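Local coordinates for protein N-acetylmuramoyl-L-alanine amidase (Mycolicibacterium smegmatis, PDB 7AGM) that cleaves, as a zinc-dependent amidase, the bond between N-acetylmuramic acid and L-alanine in peptidoglycan, at residues 103-108 with 178-183. Residues are numbered along the deposited sequence; the frame is centred on the assembly and turned at random.
With ZN (zinc ion), chain C.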
loop_
_atom_site.group_PDB
_atom_site.type_symbol
_atom_site.label_atom_id
_atom_site.label_comp_id
_atom_site.label_asym_id
_atom_site.label_seq_id
_atom_site.Cartn_x
_atom_site.Cartn_y
_atom_site.Cartn_z
ATOM N N ILE A 103 7.451 -3.813 -3.885
ATOM C CA ILE A 103 6.061 -4.158 -3.619
ATOM C C ILE A 103 5.423 -2.979 -2.904
ATOM O O ILE A 103 5.976 -2.476 -1.922
ATOM C CB ILE A 103 5.967 -5.418 -2.741
ATOM C CG1 ILE A 103 6.688 -6.595 -3.412
ATOM C CG2 ILE A 103 4.517 -5.722 -2.393
ATOM C CD1 ILE A 103 7.045 -7.745 -2.424
ATOM N N VAL A 104 4.265 -2.535 -3.382
ATOM C CA VAL A 104 3.524 -1.473 -2.699
ATOM C C VAL A 104 2.087 -1.926 -2.498
ATOM O O VAL A 104 1.389 -2.230 -3.474
ATOM C CB VAL A 104 3.567 -0.126 -3.446
ATOM C CG1 VAL A 104 2.811 0.943 -2.652
ATOM C CG2 VAL A 104 5.000 0.307 -3.705
ATOM N N SER A 105 1.637 -1.937 -1.243
ATOM C CA SER A 105 0.238 -2.152 -0.914
ATOM C C SER A 105 -0.374 -0.797 -0.591
ATOM O O SER A 105 0.239 0.011 0.110
ATOM C CB SER A 105 0.121 -3.102 0.277
ATOM O OG SER A 105 -1.230 -3.310 0.634
ATOM N N ILE A 106 -1.546 -0.523 -1.154
ATOM C CA ILE A 106 -2.176 0.790 -1.061
ATOM C C ILE A 106 -3.468 0.665 -0.268
ATOM O O ILE A 106 -4.332 -0.163 -0.599
ATOM C CB ILE A 106 -2.402 1.404 -2.451
ATOM C CG1 ILE A 106 -1.052 1.637 -3.141
ATOM C CG2 ILE A 106 -3.163 2.709 -2.328
ATOM C CD1 ILE A 106 -1.162 2.229 -4.543
ATOM N N HIS A 107 -3.601 1.492 0.776
ATOM C CA HIS A 107 -4.692 1.408 1.734
ATOM C C HIS A 107 -5.171 2.804 2.091
ATOM O O HIS A 107 -4.546 3.816 1.750
ATOM C CB HIS A 107 -4.262 0.703 3.024
ATOM C CG HIS A 107 -4.195 -0.779 2.885
ATOM N ND1 HIS A 107 -5.158 -1.613 3.405
ATOM C CD2 HIS A 107 -3.291 -1.577 2.267
ATOM C CE1 HIS A 107 -4.850 -2.864 3.116
ATOM N NE2 HIS A 107 -3.721 -2.870 2.427
ATOM N N ALA A 108 -6.283 2.837 2.824
ATOM C CA ALA A 108 -6.743 4.038 3.506
ATOM C C ALA A 108 -7.230 3.650 4.892
ATOM O O ALA A 108 -7.732 2.542 5.103
ATOM C CB ALA A 108 -7.861 4.760 2.745
ATOM N N SER A 178 9.295 -4.010 0.306
ATOM C CA SER A 178 7.841 -3.910 0.420
ATOM C C SER A 178 7.451 -2.866 1.453
ATOM O O SER A 178 8.018 -2.834 2.553
ATOM C CB SER A 178 7.254 -5.275 0.798
ATOM O OG SER A 178 5.838 -5.250 0.815
ATOM N N VAL A 179 6.503 -2.000 1.084
ATOM C CA VAL A 179 5.944 -1.013 2.001
ATOM C C VAL A 179 4.438 -0.980 1.793
ATOM O O VAL A 179 3.922 -1.409 0.756
ATOM C CB VAL A 179 6.541 0.408 1.823
ATOM C CG1 VAL A 179 8.067 0.404 2.083
ATOM C CG2 VAL A 179 6.186 0.980 0.449
ATOM N N LEU A 180 3.730 -0.481 2.803
ATOM C CA LEU A 180 2.282 -0.315 2.738
ATOM C C LEU A 180 1.979 1.154 2.991
ATOM O O LEU A 180 2.383 1.705 4.019
ATOM C CB LEU A 180 1.593 -1.229 3.757
ATOM C CG LEU A 180 0.055 -1.270 3.730
ATOM C CD1 LEU A 180 -0.457 -2.527 4.415
ATOM C CD2 LEU A 180 -0.599 -0.039 4.366
ATOM N N VAL A 181 1.301 1.798 2.043
ATOM C CA VAL A 181 0.990 3.220 2.142
ATOM C C VAL A 181 -0.460 3.357 2.595
ATOM O O VAL A 181 -1.384 2.961 1.869
ATOM C CB VAL A 181 1.216 3.952 0.811
ATOM C CG1 VAL A 181 0.806 5.426 0.947
ATOM C CG2 VAL A 181 2.657 3.813 0.338
ATOM N N GLU A 182 -0.664 3.898 3.797
ATOM C CA GLU A 182 -1.977 4.373 4.231
ATOM C C GLU A 182 -2.076 5.830 3.784
ATOM O O GLU A 182 -1.402 6.705 4.340
ATOM C CB GLU A 182 -2.142 4.235 5.748
ATOM C CG GLU A 182 -2.286 2.808 6.257
ATOM C CD GLU A 182 -3.667 2.229 6.050
ATOM O OE1 GLU A 182 -4.519 2.930 5.471
ATOM O OE2 GLU A 182 -3.905 1.071 6.472
ATOM N N CYS A 183 -2.891 6.088 2.752
ATOM C CA CYS A 183 -2.876 7.393 2.092
ATOM C C CYS A 183 -3.456 8.493 2.965
ATOM O O CYS A 183 -3.029 9.651 2.864
ATOM C CB CYS A 183 -3.651 7.324 0.776
ATOM S SG CYS A 183 -2.856 6.266 -0.457
HETATM ZN ZN ZN C . -6.832 -1.227 4.505
HETATM O O HOH W 1 -6.315 0.269 5.847
HETATM O O HOH W 2 -8.093 -1.268 6.238
HETATM O O HOH W 3 -6.067 -2.576 6.106
#
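The H107 imidazole lies obliquely against L180, whose side chain crosses it at about a right angle, L180 CG 3.7 Å from H107 CD2. Strands 103-108 and 178-183 are parallel neighbours inside the mixed six-stranded sheet of the Amidase_3 fold, and the zinc site lies on the sheet face that carries S105, H107, L180 and E182. S105 OG sits in the ring plane at the edge, 3.1 Å from H107 NE2, and is hydrogen-bonded to D14; H107 ND1 binds the zinc at 2.0 Å. H17, its ring turned about 80° from that of H107, and E52 complete the protein part of the site, three waters the rest. Five backbone hydrogen bonds join the strands, passing back and forth between I103, S105 and H107 and the odd-numbered residues V179 to C183; V181 N to S105 O is the shortest at 2.8 Å. On the other face V104 CG1 and V181 CG2 pack at 4.1 Å, and I106 CG2 meets C183 SG; helix 134-148 covers V104 and V181, helix 52-69 covers I106 and C183, and helix 198-219 covers V104, I106 and C183. E182 stands next to H107 in register. Its chain bends at chi2 (-78°), which brings the carboxylate back over the neighbouring strand, with OE1 3.3 Å from H107 CB. E182 meets the zinc through water 1, a second-sphere position consistent with a role in handling the zinc-bound water. Water 1, itself a zinc ligand, donates to A108 O and, at 2.6 Å, to E182 OE2.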